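Local structure of PvdO (Pseudomonas aeruginosa, 5HHA) at residues A155-G160 with V217-A222; G53-E58 with G66-V71. The protein acts in the periplasm in pyoverdine chromophore maturation, carries a calcium ion, belongs to the formylglycine-generating enzyme family and may have formylglycine-generating oxidase activity. All blocks are in the same frame, centred on the assembly; numbering follows the deposited sequence. Where two conformers were deposited one is given.

Contact 1 of 2, residues A155-G160 with V217-A222; sequences AEREYG and VYEWVA
R157 meets E219 because its chain leaves the helix with CG opposite the backbone N (chi1 -153°), bends at chi2 (-72°) and then runs straight to the guanidinium, while E219 reaches out from its strand with CG beside the backbone N and the rest extended. The two side chains meet nearly perpendicular. The guanidinium presents its NE/NH2 edge to the carboxylate, one nitrogen to each oxygen, and both bonds of this salt bridge are charge-assisted hydrogen bonds: R157 NE to E219 OE1 at 3.0 Å, R157 NH2 to E219 OE2 at 2.9 Å. Both oxygens lie close to the guanidinium plane, yet the nitrogens approach them well off the carboxylate's own plane, since the two flat groups are turned 63° apart. The pair joins helix 154-162 to strand 218-221 near the centre of the chain, in the FGE-sulfatase fold, where the strand belongs to a mixed sheet. E219 OE2 also takes a salt bridge from R281, so two arginines share this buried carboxylate and probably favour its ionised form. R157 NH1 is held by the carbonyl of M213, which helps fix the guanidinium's rotation. Beside the ion pair, V221 CG1 packs against the aliphatic start of the arginine, 4.0 Å from R157 CB.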
ATOM      1  N   ALA A 155      10.117  -2.678   1.837  1.00  7.89           N
ATOM      2  CA  ALA A 155      10.291  -4.070   2.239  1.00  7.91           C
ATOM      3  C   ALA A 155       9.116  -4.576   3.072  1.00  7.88           C
ATOM      4  O   ALA A 155       8.626  -5.697   2.889  1.00  7.84           O
ATOM      5  CB  ALA A 155      11.588  -4.206   3.023  1.00  9.19           C
ATOM      6  N   GLU A 156       8.639  -3.760   4.017  1.00  7.51           N
ATOM      7  CA  GLU A 156       7.472  -4.137   4.820  1.00  8.07           C
ATOM      8  C   GLU A 156       6.257  -4.365   3.937  1.00  7.79           C
ATOM      9  O   GLU A 156       5.476  -5.276   4.152  1.00  7.75           O
ATOM     10  CB  GLU A 156       7.136  -3.057   5.852  1.00  9.68           C
ATOM     11  CG  GLU A 156       8.107  -2.998   7.013  1.00  9.89           C
ATOM     12  CD  GLU A 156       7.948  -1.769   7.888  1.00 10.29           C
ATOM     13  OE1 GLU A 156       7.270  -0.802   7.498  1.00 10.33           O
ATOM     14  OE2 GLU A 156       8.545  -1.785   8.990  1.00 11.55           O
ATOM     15  N   ARG A 157       6.106  -3.514   2.926  1.00  7.63           N
ATOM     16  CA  ARG A 157       4.959  -3.614   2.044  1.00  7.61           C
ATOM     17  C   ARG A 157       5.016  -4.924   1.238  1.00  7.26           C
ATOM     18  O   ARG A 157       4.019  -5.657   1.154  1.00  7.62           O
ATOM     19  CB  ARG A 157       4.848  -2.373   1.160  1.00  8.08           C
ATOM     20  CG  ARG A 157       3.436  -2.033   0.686  1.00  8.56           C
ATOM     21  CD  ARG A 157       2.883  -2.981  -0.371  1.00  7.04           C
ATOM     22  NE  ARG A 157       1.567  -2.528  -0.819  1.00  7.43           N
ATOM     23  CZ  ARG A 157       0.837  -3.146  -1.737  1.00  6.97           C
ATOM     24  NH1 ARG A 157       1.348  -4.147  -2.432  1.00  7.51           N
ATOM     25  NH2 ARG A 157      -0.393  -2.735  -1.973  1.00  7.47           N
ATOM     26  N   GLU A 158       6.165  -5.238   0.655  1.00  7.73           N
ATOM     27  CA  GLU A 158       6.245  -6.500  -0.100  1.00  8.21           C
ATOM     28  C   GLU A 158       6.072  -7.704   0.832  1.00  7.62           C
ATOM     29  O   GLU A 158       5.423  -8.669   0.480  1.00  8.17           O
ATOM     30  CB  GLU A 158       7.536  -6.615  -0.901  1.00  7.10           C
ATOM     31  CG  GLU A 158       7.514  -7.850  -1.843  1.00  8.06           C
ATOM     32  CD  GLU A 158       8.644  -7.916  -2.855  1.00  7.19           C
ATOM     33  OE1 GLU A 158       8.945  -6.897  -3.496  1.00  7.52           O
ATOM     34  OE2 GLU A 158       9.193  -9.039  -3.008  1.00  8.00           O
ATOM     35  N   TYR A 159       6.640  -7.628   2.032  1.00  7.96           N
ATOM     36  CA  TYR A 159       6.503  -8.703   3.023  1.00  8.42           C
ATOM     37  C   TYR A 159       5.032  -8.961   3.308  1.00  8.62           C
ATOM     38  O   TYR A 159       4.557 -10.085   3.347  1.00  8.04           O
ATOM     39  CB  TYR A 159       7.212  -8.287   4.292  1.00  8.81           C
ATOM     40  CG  TYR A 159       7.220  -9.261   5.448  1.00  8.76           C
ATOM     41  CD1 TYR A 159       7.826 -10.510   5.324  1.00  9.91           C
ATOM     42  CD2 TYR A 159       6.739  -8.887   6.702  1.00 10.66           C
ATOM     43  CE1 TYR A 159       7.920 -11.369   6.412  1.00 11.45           C
ATOM     44  CE2 TYR A 159       6.810  -9.752   7.788  1.00 10.81           C
ATOM     45  CZ  TYR A 159       7.431 -10.973   7.629  1.00 11.52           C
ATOM     46  OH  TYR A 159       7.583 -11.871   8.679  1.00 13.63           O
ATOM     47  N   GLY A 160       4.303  -7.882   3.540  1.00  7.79           N
ATOM     48  CA  GLY A 160       2.893  -7.940   3.880  1.00  8.56           C
ATOM     49  C   GLY A 160       2.014  -8.375   2.734  1.00  9.06           C
ATOM     50  O   GLY A 160       0.984  -9.027   2.943  1.00  9.50           O
ATOM     51  N   VAL A 217      -5.659   0.513  -5.024  1.00  7.13           N
ATOM     52  CA  VAL A 217      -4.829   1.685  -5.231  1.00  7.33           C
ATOM     53  C   VAL A 217      -3.367   1.340  -5.032  1.00  6.90           C
ATOM     54  O   VAL A 217      -3.025   0.438  -4.265  1.00  7.26           O
ATOM     55  CB  VAL A 217      -5.186   2.839  -4.227  1.00  7.77           C
ATOM     56  CG1 VAL A 217      -6.553   3.411  -4.515  1.00  8.74           C
ATOM     57  CG2 VAL A 217      -5.130   2.399  -2.782  1.00  8.35           C
ATOM     58  N   TYR A 218      -2.510   2.083  -5.717  1.00  7.47           N
ATOM     59  CA  TYR A 218      -1.103   2.151  -5.286  1.00  7.56           C
ATOM     60  C   TYR A 218      -1.029   2.759  -3.893  1.00  7.58           C
ATOM     61  O   TYR A 218      -1.989   3.395  -3.432  1.00  8.20           O
ATOM     62  CB  TYR A 218      -0.313   3.040  -6.248  1.00  7.03           C
ATOM     63  CG  TYR A 218       0.316   2.304  -7.412  1.00  7.78           C
ATOM     64  CD1 TYR A 218       1.593   1.773  -7.288  1.00  7.92           C
ATOM     65  CD2 TYR A 218      -0.342   2.151  -8.626  1.00  8.36           C
ATOM     66  CE1 TYR A 218       2.214   1.126  -8.339  1.00  9.22           C
ATOM     67  CE2 TYR A 218       0.281   1.497  -9.694  1.00  8.85           C
ATOM     68  CZ  TYR A 218       1.557   0.976  -9.526  1.00  8.72           C
ATOM     69  OH  TYR A 218       2.252   0.340 -10.562  1.00 10.14           O
ATOM     70  N   GLU A 219       0.118   2.610  -3.250  1.00  7.29           N
ATOM     71  CA  GLU A 219       0.328   3.088  -1.898  1.00  7.34           C
ATOM     72  C   GLU A 219       1.678   3.747  -1.774  1.00  7.18           C
ATOM     73  O   GLU A 219       2.697   3.185  -2.201  1.00  7.84           O
ATOM     74  CB  GLU A 219       0.326   1.936  -0.903  1.00  8.15           C
ATOM     75  CG  GLU A 219      -1.009   1.221  -0.795  1.00  8.40           C
ATOM     76  CD  GLU A 219      -0.899  -0.106  -0.089  1.00  8.36           C
ATOM     77  OE1 GLU A 219       0.109  -0.331   0.624  1.00  8.45           O
ATOM     78  OE2 GLU A 219      -1.833  -0.931  -0.228  1.00  8.34           O
ATOM     79  N   TRP A 220       1.722   4.899  -1.111  1.00  6.53           N
ATOM     80  CA  TRP A 220       2.992   5.465  -0.718  1.00  8.56           C
ATOM     81  C   TRP A 220       3.729   4.541   0.257  1.00  7.42           C
ATOM     82  O   TRP A 220       3.111   3.953   1.149  1.00  7.59           O
ATOM     83  CB  TRP A 220       2.787   6.794   0.005  1.00  8.47           C
ATOM     84  CG  TRP A 220       2.224   7.880  -0.835  1.00  8.43           C
ATOM     85  CD1 TRP A 220       0.960   8.373  -0.758  1.00  8.79           C
ATOM     86  CD2 TRP A 220       2.890   8.623  -1.875  1.00  8.28           C
ATOM     87  NE1 TRP A 220       0.802   9.386  -1.675  1.00  8.79           N
ATOM     88  CE2 TRP A 220       1.959   9.549  -2.378  1.00  8.25           C
ATOM     89  CE3 TRP A 220       4.168   8.584  -2.441  1.00  9.08           C
ATOM     90  CZ2 TRP A 220       2.270  10.446  -3.388  1.00  9.10           C
ATOM     91  CZ3 TRP A 220       4.472   9.477  -3.450  1.00 10.48           C
ATOM     92  CH2 TRP A 220       3.520  10.388  -3.922  1.00  9.65           C
ATOM     93  N   VAL A 221       5.047   4.450   0.081  1.00  7.48           N
ATOM     94  CA  VAL A 221       5.948   3.915   1.106  1.00  8.26           C
ATOM     95  C   VAL A 221       7.067   4.942   1.294  1.00  7.68           C
ATOM     96  O   VAL A 221       7.202   5.875   0.523  1.00  8.71           O
ATOM     97  CB  VAL A 221       6.493   2.508   0.770  1.00  7.89           C
ATOM     98  CG1 VAL A 221       5.342   1.514   0.613  1.00  8.95           C
ATOM     99  CG2 VAL A 221       7.333   2.534  -0.478  1.00  8.09           C
ATOM    100  N   ALA A 222       7.902   4.759   2.319  1.00  7.78           N
ATOM    101  CA  ALA A 222       8.823   5.816   2.713  1.00  8.87           C
ATOM    102  C   ALA A 222      10.005   5.954   1.767  1.00  9.01           C
ATOM    103  O   ALA A 222      10.557   7.042   1.618  1.00  9.34           O
ATOM    104  CB  ALA A 222       9.353   5.590   4.124  1.00  9.79           C
TER
HETATM  105  O   HOH W   1      -2.360  -2.227  -4.105  1.00  7.70           O

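Contact 2 of 2, residues G53-E58 with G66-V71; sequences GTPDDE and GPLHDV
G53 and L68 bring the two backbones to a CA–CA distance of 4.7 Å just where the chain leaves strand 42-52 and, on its way back, approaches strand 69-73. G53 has a positive phi (111°) and, having no side chain, lets the two loop backbones come this close. Beyond it, a type I turn from P55 to E58 is closed by the bond from E58 N to P55 O. On the returning segment the peptide before P67 is cis, and the P67 carbonyl accepts a hydrogen bond from H69 ND1 at 2.9 Å; the donor lies in the carbonyl plane, though the oxygen is tilted slightly from the ring plane of H69. This bond joins the ring to the chain just before the strand.

L68 carries the side-chain contact. With CG beside its own backbone N (chi1 -71°), it lays both methyls along the opposing main chain: CD2 sits 3.5 Å from T54 N, and CD1 is 4.0 Å from P55 CA. CD2 also touches the proline ring, 4.3 Å from P55 CD. T54 points its CB away; in the conformer given, OG1 hydrogen-bonds to E65.

Between these segments the contact is apolar, a leucine against backbone and proline ring, and it depends on shape and close approach; the polar fastening of the loop comes from neighbours such as E65, through backbone bonding with T54, and R61, bonded through NE to T54 O.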
ATOM      1  N   GLY A  53      11.951  -9.246  -4.110  1.00  8.65           N
ATOM      2  CA  GLY A  53      12.261  -9.157  -5.521  1.00  8.81           C
ATOM      3  C   GLY A  53      11.548 -10.245  -6.285  1.00  9.77           C
ATOM      4  O   GLY A  53      10.672 -10.945  -5.741  1.00 10.62           O
ATOM      5  N   THR A  54      11.934 -10.426  -7.539  1.00  8.96           N
ATOM      6  CA  THR A  54      11.222 -11.302  -8.457  0.60  9.11           C
ATOM      7  C   THR A  54      12.198 -12.198  -9.235  1.00  9.56           C
ATOM      8  O   THR A  54      13.168 -11.689  -9.769  1.00  9.98           O
ATOM      9  CB  THR A  54      10.421 -10.426  -9.443  0.60  8.38           C
ATOM     10  OG1 THR A  54       9.533  -9.584  -8.695  0.60  7.32           O
ATOM     11  CG2 THR A  54       9.631 -11.240 -10.401  0.60  8.14           C
ATOM     12  N   PRO A  55      11.918 -13.485  -9.349  1.00  9.88           N
ATOM     13  CA  PRO A  55      12.751 -14.348 -10.194  1.00 11.81           C
ATOM     14  C   PRO A  55      12.782 -13.888 -11.652  1.00 11.45           C
ATOM     15  O   PRO A  55      11.781 -13.400 -12.153  1.00 10.41           O
ATOM     16  CB  PRO A  55      12.089 -15.722 -10.046  1.00 16.25           C
ATOM     17  CG  PRO A  55      11.331 -15.645  -8.728  1.00 15.28           C
ATOM     18  CD  PRO A  55      10.851 -14.227  -8.668  1.00 11.93           C
ATOM     19  N   ASP A  56      13.912 -14.085 -12.338  1.00 11.29           N
ATOM     20  CA  ASP A  56      14.107 -13.619 -13.711  1.00 10.95           C
ATOM     21  C   ASP A  56      13.014 -14.021 -14.678  1.00  9.11           C
ATOM     22  O   ASP A  56      12.695 -13.270 -15.576  1.00 10.41           O
ATOM     23  CB  ASP A  56      15.429 -14.204 -14.245  1.00 13.25           C
ATOM     24  CG  ASP A  56      16.656 -13.673 -13.531  1.00 17.73           C
ATOM     25  OD1 ASP A  56      16.575 -12.672 -12.795  1.00 17.04           O
ATOM     26  OD2 ASP A  56      17.744 -14.258 -13.763  1.00 19.89           O
ATOM     27  N   ASP A  57      12.472 -15.214 -14.484  1.00  8.90           N
ATOM     28  CA  ASP A  57      11.529 -15.770 -15.450  1.00 10.49           C
ATOM     29  C   ASP A  57      10.061 -15.609 -15.083  1.00 10.33           C
ATOM     30  O   ASP A  57       9.184 -16.143 -15.759  1.00  9.91           O
ATOM     31  CB  ASP A  57      11.865 -17.248 -15.694  1.00 12.90           C
ATOM     32  CG  ASP A  57      13.204 -17.427 -16.390  1.00 14.83           C
ATOM     33  OD1 ASP A  57      13.650 -16.513 -17.104  1.00 16.30           O
ATOM     34  OD2 ASP A  57      13.782 -18.505 -16.196  1.00 19.75           O
ATOM     35  N   GLU A  58       9.753 -14.859 -14.031  1.00  8.60           N
ATOM     36  CA  GLU A  58       8.360 -14.606 -13.669  1.00  9.85           C
ATOM     37  C   GLU A  58       7.696 -13.783 -14.751  1.00  7.15           C
ATOM     38  O   GLU A  58       8.217 -12.787 -15.198  1.00  8.21           O
ATOM     39  CB  GLU A  58       8.271 -13.869 -12.329  1.00  9.41           C
ATOM     40  CG  GLU A  58       6.848 -13.513 -11.925  1.00  9.23           C
ATOM     41  CD  GLU A  58       6.773 -12.981 -10.520  1.00 10.24           C
ATOM     42  OE1 GLU A  58       7.136 -13.716  -9.572  1.00  9.87           O
ATOM     43  OE2 GLU A  58       6.350 -11.821 -10.366  1.00  9.17           O
ATOM     44  N   GLY A  66      15.251  -6.807  -9.179  1.00  9.92           N
ATOM     45  CA  GLY A  66      16.363  -7.619  -8.725  1.00 10.72           C
ATOM     46  C   GLY A  66      17.504  -6.763  -8.255  1.00 10.82           C
ATOM     47  O   GLY A  66      17.555  -5.563  -8.521  1.00 10.98           O
ATOM     48  N   PRO A  67      18.474  -7.411  -7.605  1.00 11.34           N
ATOM     49  CA  PRO A  67      18.496  -8.861  -7.355  1.00 11.06           C
ATOM     50  C   PRO A  67      17.543  -9.307  -6.260  1.00 10.41           C
ATOM     51  O   PRO A  67      17.226  -8.553  -5.321  1.00 10.92           O
ATOM     52  CB  PRO A  67      19.941  -9.127  -6.912  1.00 12.40           C
ATOM     53  CG  PRO A  67      20.404  -7.805  -6.412  1.00 18.15           C
ATOM     54  CD  PRO A  67      19.753  -6.772  -7.289  1.00 13.05           C
ATOM     55  N   LEU A  68      17.112 -10.544  -6.350  1.00  9.35           N
ATOM     56  CA  LEU A  68      16.473 -11.211  -5.239  1.00 10.31           C
ATOM     57  C   LEU A  68      17.388 -11.071  -4.048  1.00 10.86           C
ATOM     58  O   LEU A  68      18.613 -11.263  -4.169  1.00 11.71           O
ATOM     59  CB  LEU A  68      16.287 -12.675  -5.567  1.00 10.61           C
ATOM     60  CG  LEU A  68      15.227 -12.988  -6.610  1.00 10.90           C
ATOM     61  CD1 LEU A  68      15.446 -14.367  -7.205  1.00 15.06           C
ATOM     62  CD2 LEU A  68      13.864 -12.880  -5.948  1.00 11.59           C
ATOM     63  N   HIS A  69      16.839 -10.754  -2.887  1.00  9.79           N
ATOM     64  CA  HIS A  69      17.688 -10.557  -1.703  1.00  9.65           C
ATOM     65  C   HIS A  69      16.810 -10.760  -0.489  1.00 11.14           C
ATOM     66  O   HIS A  69      15.619 -10.392  -0.479  1.00 10.23           O
ATOM     67  CB  HIS A  69      18.347  -9.163  -1.711  1.00 12.10           C
ATOM     68  CG  HIS A  69      17.359  -8.037  -1.623  1.00 10.15           C
ATOM     69  ND1 HIS A  69      16.497  -7.722  -2.654  1.00  9.94           N
ATOM     70  CD2 HIS A  69      17.036  -7.215  -0.594  1.00 10.92           C
ATOM     71  CE1 HIS A  69      15.713  -6.726  -2.278  1.00  9.44           C
ATOM     72  NE2 HIS A  69      16.018  -6.401  -1.031  1.00 10.11           N
ATOM     73  N   ASP A  70      17.359 -11.347   0.573  1.00 10.59           N
ATOM     74  CA  ASP A  70      16.561 -11.684   1.731  1.00 10.71           C
ATOM     75  C   ASP A  70      16.597 -10.532   2.733  1.00 10.48           C
ATOM     76  O   ASP A  70      17.625  -9.909   2.957  1.00 11.67           O
ATOM     77  CB  ASP A  70      17.055 -12.970   2.376  1.00 11.89           C
ATOM     78  CG  ASP A  70      16.700 -14.196   1.567  1.00 12.97           C
ATOM     79  OD1 ASP A  70      16.248 -14.075   0.418  1.00 13.09           O
ATOM     80  OD2 ASP A  70      16.958 -15.311   2.058  1.00 18.50           O
ATOM     81  N   VAL A  71      15.433 -10.224   3.274  1.00 10.23           N
ATOM     82  CA  VAL A  71      15.246  -9.124   4.215  1.00 10.88           C
ATOM     83  C   VAL A  71      14.691  -9.691   5.508  1.00 11.04           C
ATOM     84  O   VAL A  71      13.832 -10.565   5.504  1.00 10.99           O
ATOM     85  CB  VAL A  71      14.280  -8.069   3.628  1.00 10.11           C
ATOM     86  CG1 VAL A  71      14.000  -6.958   4.614  1.00 11.40           C
ATOM     87  CG2 VAL A  71      14.831  -7.526   2.368  1.00 12.42           C
TER

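In the fold
From the N terminus, strand 42-52 runs into contact 2, where the chain loops out at 53-58 and returns at 66-71 to enter strand 69-73, antiparallel to the strand it left. That short loop is closed before contact 1 opens, so the two lie in series, neither nested nor crossed. Contact 1 spans a much longer excursion, mostly without helix or strand, from helix 154-162 to strand 218-221. Their centres are about 16 Å apart, and both reach the same mixed sheet. The helix bridges them: E158 OE2 probably accepts a hydrogen bond from G53 N, and A155 CB packs on V71 CG1.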